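PDB 5HAX: nucleoporin NUP170 from Chaetomium thermophilum, which is probably a scaffold component of the nuclear pore complex, joining an N-terminal beta-propeller to an alpha-helical region. Local coordinates for residues 194-202 with 213-221; 115-124 with 175-186. All coordinates share one frame; numbering follows the deposited sequence.

Overall arrangement
Both contacts lie in the beta-propeller, on the same side of the chain's centre, with their centres about 13 Å apart. Contact 1 is the outer hairpin of one four-stranded antiparallel blade, strands 198-202 and 213-217. Contact 2 sets the first strand of that blade, 178-181, beside strand 114-120, which opens the preceding blade. Two polar links tie them together: Glu199 OE2 forms a salt bridge with Arg186 NE at 2.7 Å, and Tyr202 OH lies 2.8 Å from Lys123 N in a probable hydrogen bond. The centre of contact 2 lies about 21 Å from the centre of the chain, that of contact 1 about 31 Å. A bound glycerol, probably from crystallisation, sits about 4 Å from the side chain of His198.

Contact 1: residues 194-202 with 213-221; sequences DTDIHEIFY and CGKINHSHP
Glu199 OE1 accepts a 2.7 Å hydrogen bond from His218 NE2, using its anti lone pair, while its other oxygen, OE2, forms a salt bridge with Arg186. The carboxylate is thus held from both oxygens; CG anti to the backbone N (chi1 178°) and an extended chain carry it to the edge of the imidazole. On the same face of the hairpin, the CD1 methyl of Ile216 meets the edge of the Phe201 ring at CE2, 3.3 Å away. The strands 198-202 and 213-217 pair antiparallel, Glu199 with Ile216 and Phe201 with Gly214 being hydrogen-bonded pairs. At the hairpin's open end Asn217 ND2 donates a nearly straight bond to Asp196 OD2 (3.1 Å, 168° at the hydrogen) from above the carboxylate plane, and Asn217 OD1 takes the backbone N of Ser219 at 2.8 Å, closing an Asx turn. Ser219 OG in turn accepts from Ile197 N at 3.2 Å. With an alanine at Asn217's place, Asp196 OD2 would probably lose this donor and the Asx turn its acceptor, leaving Ser219 freer to shift. On the face opposite Glu199, shared with Asn217, CE of Lys215 packs against His198 CG (3.7 Å), its NZ reaching the carbonyl of Arg171. Side-chain hydrogen bonds thus extend the hairpin's pairing beyond its last bridge, and Glu199, shared between Arg186 and His218, is likely to stay ionised and to fix the turn of the imidazole.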
loop_
_atom_site.group_PDB
_atom_site.type_symbol
_atom_site.label_atom_id
_atom_site.label_comp_id
_atom_site.label_asym_id
_atom_site.label_seq_id
_atom_site.Cartn_x
_atom_site.Cartn_y
_atom_site.Cartn_z
ATOM N N ASP A 194 19.642 25.833 3.629
ATOM C CA ASP A 194 20.863 25.039 3.649
ATOM C C ASP A 194 20.437 23.575 3.623
ATOM O O ASP A 194 19.248 23.262 3.517
ATOM C CB ASP A 194 21.717 25.366 4.875
ATOM C CG ASP A 194 20.912 25.370 6.159
ATOM O OD1 ASP A 194 20.757 26.452 6.765
ATOM O OD2 ASP A 194 20.422 24.295 6.556
ATOM N N THR A 195 21.417 22.680 3.721
ATOM C CA THR A 195 21.166 21.245 3.714
ATOM C C THR A 195 21.153 20.641 5.113
ATOM O O THR A 195 21.110 19.413 5.243
ATOM C CB THR A 195 22.211 20.524 2.858
ATOM O OG1 THR A 195 23.513 20.691 3.436
ATOM C CG2 THR A 195 22.214 21.059 1.435
ATOM N N ASP A 196 21.182 21.467 6.158
ATOM C CA ASP A 196 21.211 20.942 7.516
ATOM C C ASP A 196 19.890 20.269 7.863
ATOM O O ASP A 196 18.818 20.678 7.410
ATOM C CB ASP A 196 21.479 22.051 8.532
ATOM C CG ASP A 196 22.840 22.687 8.365
ATOM O OD1 ASP A 196 23.674 22.144 7.613
ATOM O OD2 ASP A 196 23.073 23.732 9.006
ATOM N N ILE A 197 19.977 19.238 8.699
ATOM C CA ILE A 197 18.812 18.525 9.208
ATOM C C ILE A 197 18.759 18.718 10.715
ATOM O O ILE A 197 19.739 18.443 11.417
ATOM C CB ILE A 197 18.859 17.031 8.840
ATOM C CG1 ILE A 197 18.638 16.881 7.332
ATOM C CG2 ILE A 197 17.795 16.245 9.613
ATOM C CD1 ILE A 197 18.840 15.490 6.817
ATOM N N HIS A 198 17.619 19.194 11.202
ATOM C CA HIS A 198 17.378 19.386 12.621
ATOM C C HIS A 198 16.389 18.342 13.118
ATOM O O HIS A 198 15.645 17.739 12.341
ATOM C CB HIS A 198 16.831 20.791 12.907
ATOM C CG HIS A 198 17.741 21.898 12.478
ATOM N ND1 HIS A 198 17.797 22.355 11.178
ATOM C CD2 HIS A 198 18.626 22.647 13.178
ATOM C CE1 HIS A 198 18.678 23.336 11.097
ATOM N NE2 HIS A 198 19.196 23.532 12.297
ATOM N N GLU A 199 16.392 18.137 14.433
ATOM C CA GLU A 199 15.447 17.249 15.092
ATOM C C GLU A 199 14.850 17.972 16.287
ATOM O O GLU A 199 15.555 18.694 17.000
ATOM C CB GLU A 199 16.112 15.940 15.548
ATOM C CG GLU A 199 15.162 14.993 16.284
ATOM C CD GLU A 199 15.750 13.614 16.513
ATOM O OE1 GLU A 199 16.951 13.420 16.238
ATOM O OE2 GLU A 199 15.004 12.719 16.967
ATOM N N ILE A 200 13.550 17.786 16.494
ATOM C CA ILE A 200 12.847 18.340 17.645
ATOM C C ILE A 200 12.656 17.224 18.662
ATOM O O ILE A 200 12.102 16.165 18.340
ATOM C CB ILE A 200 11.498 18.960 17.243
ATOM C CG1 ILE A 200 11.738 20.196 16.370
ATOM C CG2 ILE A 200 10.683 19.321 18.496
ATOM C CD1 ILE A 200 10.494 21.001 16.068
ATOM N N PHE A 201 13.122 17.461 19.883
ATOM C CA PHE A 201 12.890 16.574 21.012
ATOM C C PHE A 201 11.798 17.159 21.897
ATOM O O PHE A 201 11.652 18.378 22.004
ATOM C CB PHE A 201 14.165 16.384 21.837
ATOM C CG PHE A 201 15.330 15.869 21.048
ATOM C CD1 PHE A 201 15.494 14.511 20.835
ATOM C CD2 PHE A 201 16.269 16.741 20.528
ATOM C CE1 PHE A 201 16.570 14.033 20.112
ATOM C CE2 PHE A 201 17.344 16.271 19.807
ATOM C CZ PHE A 201 17.498 14.915 19.597
ATOM N N TYR A 202 11.028 16.280 22.533
ATOM C CA TYR A 202 10.074 16.738 23.528
ATOM C C TYR A 202 9.792 15.618 24.518
ATOM O O TYR A 202 9.884 14.433 24.186
ATOM C CB TYR A 202 8.772 17.245 22.887
ATOM C CG TYR A 202 7.959 16.209 22.140
ATOM C CD1 TYR A 202 6.981 15.466 22.787
ATOM C CD2 TYR A 202 8.150 15.997 20.780
ATOM C CE1 TYR A 202 6.227 14.529 22.106
ATOM C CE2 TYR A 202 7.400 15.062 20.091
ATOM C CZ TYR A 202 6.440 14.332 20.758
ATOM O OH TYR A 202 5.694 13.400 20.076
ATOM N N CYS A 213 10.773 20.953 25.497
ATOM C CA CYS A 213 10.917 20.842 24.052
ATOM C C CYS A 213 12.237 21.466 23.627
ATOM O O CYS A 213 12.541 22.597 24.013
ATOM C CB CYS A 213 9.751 21.527 23.327
ATOM S SG CYS A 213 9.779 21.335 21.528
ATOM N N GLY A 214 13.010 20.725 22.826
ATOM C CA GLY A 214 14.308 21.187 22.384
ATOM C C GLY A 214 14.516 20.918 20.906
ATOM O O GLY A 214 13.753 20.187 20.269
ATOM N N LYS A 215 15.576 21.525 20.376
ATOM C CA LYS A 215 15.921 21.436 18.965
ATOM C C LYS A 215 17.435 21.384 18.833
ATOM O O LYS A 215 18.146 22.104 19.540
ATOM C CB LYS A 215 15.362 22.634 18.189
ATOM C CG LYS A 215 15.623 22.605 16.696
ATOM C CD LYS A 215 15.004 23.815 16.017
ATOM C CE LYS A 215 15.270 23.814 14.521
ATOM N NZ LYS A 215 14.651 24.988 13.849
ATOM N N ILE A 216 17.931 20.529 17.936
ATOM C CA ILE A 216 19.365 20.418 17.694
ATOM C C ILE A 216 19.623 20.245 16.203
ATOM O O ILE A 216 18.805 19.684 15.467
ATOM C CB ILE A 216 20.006 19.254 18.493
ATOM C CG1 ILE A 216 19.690 17.898 17.852
ATOM C CG2 ILE A 216 19.552 19.304 19.950
ATOM C CD1 ILE A 216 20.351 16.723 18.557
ATOM N N ASN A 217 20.783 20.734 15.771
ATOM C CA ASN A 217 21.255 20.578 14.403
ATOM C C ASN A 217 22.155 19.348 14.335
ATOM O O ASN A 217 23.222 19.322 14.957
ATOM C CB ASN A 217 22.009 21.834 13.964
ATOM C CG ASN A 217 22.314 21.856 12.476
ATOM O OD1 ASN A 217 22.498 20.813 11.847
ATOM N ND2 ASN A 217 22.377 23.055 11.910
ATOM N N HIS A 218 21.724 18.333 13.583
ATOM C CA HIS A 218 22.489 17.097 13.463
ATOM C C HIS A 218 23.642 17.196 12.475
ATOM O O HIS A 218 24.473 16.282 12.433
ATOM C CB HIS A 218 21.574 15.945 13.036
ATOM C CG HIS A 218 20.776 15.355 14.155
ATOM N ND1 HIS A 218 21.356 14.673 15.204
ATOM C CD2 HIS A 218 19.441 15.327 14.382
ATOM C CE1 HIS A 218 20.414 14.257 16.031
ATOM N NE2 HIS A 218 19.243 14.643 15.556
ATOM N N SER A 219 23.720 18.270 11.688
ATOM C CA SER A 219 24.716 18.369 10.628
ATOM C C SER A 219 26.040 18.964 11.092
ATOM O O SER A 219 27.064 18.729 10.441
ATOM C CB SER A 219 24.159 19.201 9.469
ATOM O OG SER A 219 23.076 18.529 8.852
ATOM N N HIS A 220 26.044 19.717 12.190
ATOM C CA HIS A 220 27.262 20.271 12.773
ATOM C C HIS A 220 28.127 20.976 11.723
ATOM O O HIS A 220 29.311 20.652 11.567
ATOM C CB HIS A 220 28.057 19.183 13.479
ATOM C CG HIS A 220 27.260 18.395 14.472
ATOM N ND1 HIS A 220 26.852 18.915 15.682
ATOM C CD2 HIS A 220 26.802 17.121 14.437
ATOM C CE1 HIS A 220 26.174 17.997 16.347
ATOM N NE2 HIS A 220 26.129 16.899 15.614
ATOM N N PRO A 221 27.576 21.942 10.998
ATOM C CA PRO A 221 28.327 22.579 9.913
ATOM C C PRO A 221 29.347 23.582 10.433
ATOM O O PRO A 221 29.249 24.094 11.550
ATOM C CB PRO A 221 27.233 23.281 9.106
ATOM C CG PRO A 221 26.225 23.654 10.143
ATOM C CD PRO A 221 26.231 22.527 11.148
#

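Contact 2: residues 115-124 with 175-186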
loop_
_atom_site.group_PDB
_atom_site.type_symbol
_atom_site.label_atom_id
_atom_site.label_comp_id
_atom_site.label_asym_id
_atom_site.label_seq_id
_atom_site.Cartn_x
_atom_site.Cartn_y
_atom_site.Cartn_z
ATOM N N THR A 115 5.336 28.247 7.303
ATOM C CA THR A 115 6.137 27.777 6.182
ATOM C C THR A 115 6.063 26.272 5.964
ATOM O O THR A 115 6.454 25.802 4.890
ATOM C CB THR A 115 7.609 28.176 6.378
ATOM O OG1 THR A 115 8.079 27.692 7.640
ATOM C CG2 THR A 115 7.763 29.695 6.327
ATOM N N ALA A 116 5.575 25.509 6.938
ATOM C CA ALA A 116 5.438 24.068 6.783
ATOM C C ALA A 116 4.482 23.543 7.844
ATOM O O ALA A 116 4.403 24.087 8.949
ATOM C CB ALA A 116 6.793 23.359 6.892
ATOM N N VAL A 117 3.759 22.483 7.486
ATOM C CA VAL A 117 2.822 21.810 8.382
ATOM C C VAL A 117 2.893 20.314 8.101
ATOM O O VAL A 117 3.012 19.898 6.945
ATOM C CB VAL A 117 1.378 22.330 8.194
ATOM C CG1 VAL A 117 0.412 21.588 9.113
ATOM C CG2 VAL A 117 1.308 23.831 8.444
ATOM N N ALA A 118 2.809 19.503 9.157
ATOM C CA ALA A 118 2.864 18.057 8.998
ATOM C C ALA A 118 2.143 17.374 10.152
ATOM O O ALA A 118 2.012 17.924 11.247
ATOM C CB ALA A 118 4.309 17.555 8.914
ATOM N N LEU A 119 1.684 16.152 9.883
ATOM C CA LEU A 119 1.000 15.308 10.856
ATOM C C LEU A 119 1.838 14.055 11.066
ATOM O O LEU A 119 2.014 13.264 10.134
ATOM C CB LEU A 119 -0.404 14.946 10.364
ATOM C CG LEU A 119 -1.312 14.199 11.341
ATOM C CD1 LEU A 119 -1.725 15.113 12.482
ATOM C CD2 LEU A 119 -2.533 13.648 10.616
ATOM N N VAL A 120 2.345 13.872 12.283
ATOM C CA VAL A 120 3.291 12.794 12.570
ATOM C C VAL A 120 2.761 11.960 13.728
ATOM O O VAL A 120 1.851 12.385 14.456
ATOM C CB VAL A 120 4.698 13.343 12.900
ATOM C CG1 VAL A 120 5.267 14.104 11.703
ATOM C CG2 VAL A 120 4.649 14.232 14.139
ATOM N N PRO A 121 3.307 10.761 13.922
ATOM C CA PRO A 121 2.949 9.961 15.102
ATOM C C PRO A 121 3.474 10.598 16.375
ATOM O O PRO A 121 4.433 11.384 16.339
ATOM C CB PRO A 121 3.631 8.608 14.836
ATOM C CG PRO A 121 3.867 8.572 13.369
ATOM C CD PRO A 121 4.124 9.992 12.969
ATOM N N PRO A 122 2.876 10.286 17.523
ATOM C CA PRO A 122 3.373 10.824 18.792
ATOM C C PRO A 122 4.503 9.980 19.364
ATOM O O PRO A 122 4.680 8.809 19.024
ATOM C CB PRO A 122 2.138 10.770 19.698
ATOM C CG PRO A 122 1.385 9.581 19.196
ATOM C CD PRO A 122 1.640 9.505 17.706
ATOM N N LYS A 123 5.276 10.604 20.244
ATOM C CA LYS A 123 6.295 9.869 20.984
ATOM C C LYS A 123 5.613 9.004 22.042
ATOM O O LYS A 123 4.826 9.524 22.842
ATOM C CB LYS A 123 7.292 10.828 21.633
ATOM C CG LYS A 123 8.278 11.467 20.655
ATOM C CD LYS A 123 9.221 12.443 21.357
ATOM C CE LYS A 123 10.161 13.138 20.376
ATOM N NZ LYS A 123 11.178 12.219 19.792
ATOM N N PRO A 124 5.863 7.693 22.071
ATOM C CA PRO A 124 5.183 6.836 23.051
ATOM C C PRO A 124 5.456 7.262 24.485
ATOM O O PRO A 124 6.493 7.849 24.801
ATOM C CB PRO A 124 5.765 5.446 22.768
ATOM C CG PRO A 124 6.174 5.497 21.345
ATOM C CD PRO A 124 6.644 6.901 21.106
ATOM N N ASP A 175 15.440 28.183 7.376
ATOM C CA ASP A 175 14.062 27.969 6.951
ATOM C C ASP A 175 13.637 26.521 7.174
ATOM O O ASP A 175 14.446 25.593 7.090
ATOM C CB ASP A 175 13.917 28.337 5.471
ATOM C CG ASP A 175 12.631 27.820 4.859
ATOM O OD1 ASP A 175 11.589 28.489 5.008
ATOM O OD2 ASP A 175 12.667 26.748 4.215
ATOM N N VAL A 176 12.349 26.335 7.462
ATOM C CA VAL A 176 11.741 25.012 7.606
ATOM C C VAL A 176 10.634 24.903 6.564
ATOM O O VAL A 176 9.592 25.562 6.684
ATOM C CB VAL A 176 11.187 24.777 9.019
ATOM C CG1 VAL A 176 10.481 23.424 9.095
ATOM C CG2 VAL A 176 12.303 24.849 10.052
ATOM N N SER A 177 10.856 24.066 5.547
ATOM C CA SER A 177 9.866 23.782 4.518
ATOM C C SER A 177 9.495 22.311 4.433
ATOM O O SER A 177 8.566 21.969 3.692
ATOM C CB SER A 177 10.372 24.236 3.138
ATOM O OG SER A 177 10.423 25.648 3.042
ATOM N N PHE A 178 10.185 21.437 5.162
ATOM C CA PHE A 178 9.950 20.000 5.098
ATOM C C PHE A 178 9.981 19.436 6.509
ATOM O O PHE A 178 10.939 19.668 7.252
ATOM C CB PHE A 178 11.002 19.313 4.218
ATOM C CG PHE A 178 11.218 19.994 2.896
ATOM C CD1 PHE A 178 10.271 19.896 1.890
ATOM C CD2 PHE A 178 12.366 20.735 2.660
ATOM C CE1 PHE A 178 10.463 20.525 0.671
ATOM C CE2 PHE A 178 12.567 21.364 1.444
ATOM C CZ PHE A 178 11.614 21.261 0.448
ATOM N N ILE A 179 8.927 18.708 6.873
ATOM C CA ILE A 179 8.815 18.050 8.169
ATOM C C ILE A 179 8.413 16.604 7.919
ATOM O O ILE A 179 7.467 16.342 7.168
ATOM C CB ILE A 179 7.776 18.736 9.079
ATOM C CG1 ILE A 179 8.044 20.239 9.181
ATOM C CG2 ILE A 179 7.773 18.088 10.463
ATOM C CD1 ILE A 179 6.897 21.016 9.800
ATOM N N VAL A 180 9.130 15.670 8.542
ATOM C CA VAL A 180 8.813 14.250 8.437
ATOM C C VAL A 180 8.886 13.628 9.824
ATOM O O VAL A 180 9.633 14.084 10.694
ATOM C CB VAL A 180 9.759 13.511 7.461
ATOM C CG1 VAL A 180 9.565 14.033 6.046
ATOM C CG2 VAL A 180 11.212 13.650 7.900
ATOM N N GLY A 181 8.093 12.582 10.019
ATOM C CA GLY A 181 8.047 11.888 11.290
ATOM C C GLY A 181 8.294 10.405 11.117
ATOM O O GLY A 181 7.942 9.808 10.100
ATOM N N THR A 182 8.913 9.814 12.136
ATOM C CA THR A 182 9.163 8.383 12.160
ATOM C C THR A 182 8.054 7.655 12.911
ATOM O O THR A 182 7.221 8.257 13.594
ATOM C CB THR A 182 10.509 8.067 12.814
ATOM O OG1 THR A 182 10.435 8.335 14.220
ATOM C CG2 THR A 182 11.631 8.888 12.191
ATOM N N LYS A 183 8.065 6.327 12.780
ATOM C CA LYS A 183 7.103 5.482 13.478
ATOM C C LYS A 183 7.108 5.738 14.979
ATOM O O LYS A 183 6.059 5.646 15.628
ATOM C CB LYS A 183 7.425 4.015 13.193
ATOM C CG LYS A 183 6.299 3.046 13.488
ATOM C CD LYS A 183 6.656 1.623 13.063
ATOM C CE LYS A 183 7.819 1.051 13.868
ATOM N NZ LYS A 183 9.160 1.357 13.281
ATOM N N ASP A 184 8.268 6.071 15.544
ATOM C CA ASP A 184 8.430 6.263 16.979
ATOM C C ASP A 184 8.200 7.705 17.421
ATOM O O ASP A 184 8.409 8.017 18.597
ATOM C CB ASP A 184 9.831 5.817 17.410
ATOM C CG ASP A 184 10.104 4.359 17.094
ATOM O OD1 ASP A 184 9.178 3.533 17.238
ATOM O OD2 ASP A 184 11.245 4.041 16.698
ATOM N N GLY A 185 7.791 8.587 16.514
ATOM C CA GLY A 185 7.489 9.958 16.869
ATOM C C GLY A 185 8.636 10.937 16.747
ATOM O O GLY A 185 8.484 12.092 17.167
ATOM N N ARG A 186 9.776 10.524 16.201
ATOM C CA ARG A 186 10.874 11.457 15.983
ATOM C C ARG A 186 10.514 12.433 14.870
ATOM O O ARG A 186 9.938 12.043 13.852
ATOM C CB ARG A 186 12.158 10.702 15.633
ATOM C CG ARG A 186 12.625 9.737 16.710
ATOM C CD ARG A 186 13.950 9.086 16.344
ATOM N NE ARG A 186 15.064 10.024 16.427
ATOM C CZ ARG A 186 16.341 9.695 16.243
ATOM N NH1 ARG A 186 16.676 8.443 15.965
ATOM N NH2 ARG A 186 17.286 10.619 16.341
HETATM O O HOH W 1 10.424 28.406 8.514
HETATM O O HOH W 2 7.902 26.808 2.775
HETATM O O HOH W 3 6.235 13.081 17.501
HETATM O O HOH W 4 10.836 9.265 19.595
#
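Ile179 packs against Ala116 and Ala118 in the close-fitting middle of the contact. With CG1 beside its backbone N (chi1 -52°), Ile179 sends CD1 to the Ala116 methyl at 3.7 Å, while its CB meets the methyl of Ala118 at the same distance. Further along, Val120 CG1 lies 3.6 Å from Gly181 CA, where any side chain on the glycine would collide with that methyl. Equally tight, Gly185 CA rests on Pro121 O at 3.4 Å, where a side chain would strike Pro122 and Lys123. Strands 115-120 and 178-181 run nearly parallel, 14° apart, yet their axes approach only to 6.5 Å: they are the first strands of successive propeller blades, meeting through side chains. Classic bulges, Thr115-Ala116 opposite Ala138 and Ser177-Phe178 opposite Gly190, lie at the corresponding end of each blade. Here the contact becomes more polar and hydrated. Thr115 OG1 donates to Val176 O at 2.8 Å, in the carbonyl plane, and accepts a hydrogen bond from a water that itself accepts from Val176 N; a second water joins Thr115 O to Ser177 OG. At the outer edge of the type I turn Thr182-Gly185, one water bridges the carbonyls of Pro121 and Gly185, another links Lys123 NZ to Asp184 O, and the CD of the exposed Pro124 lies 3.3 Å from Asp184 O.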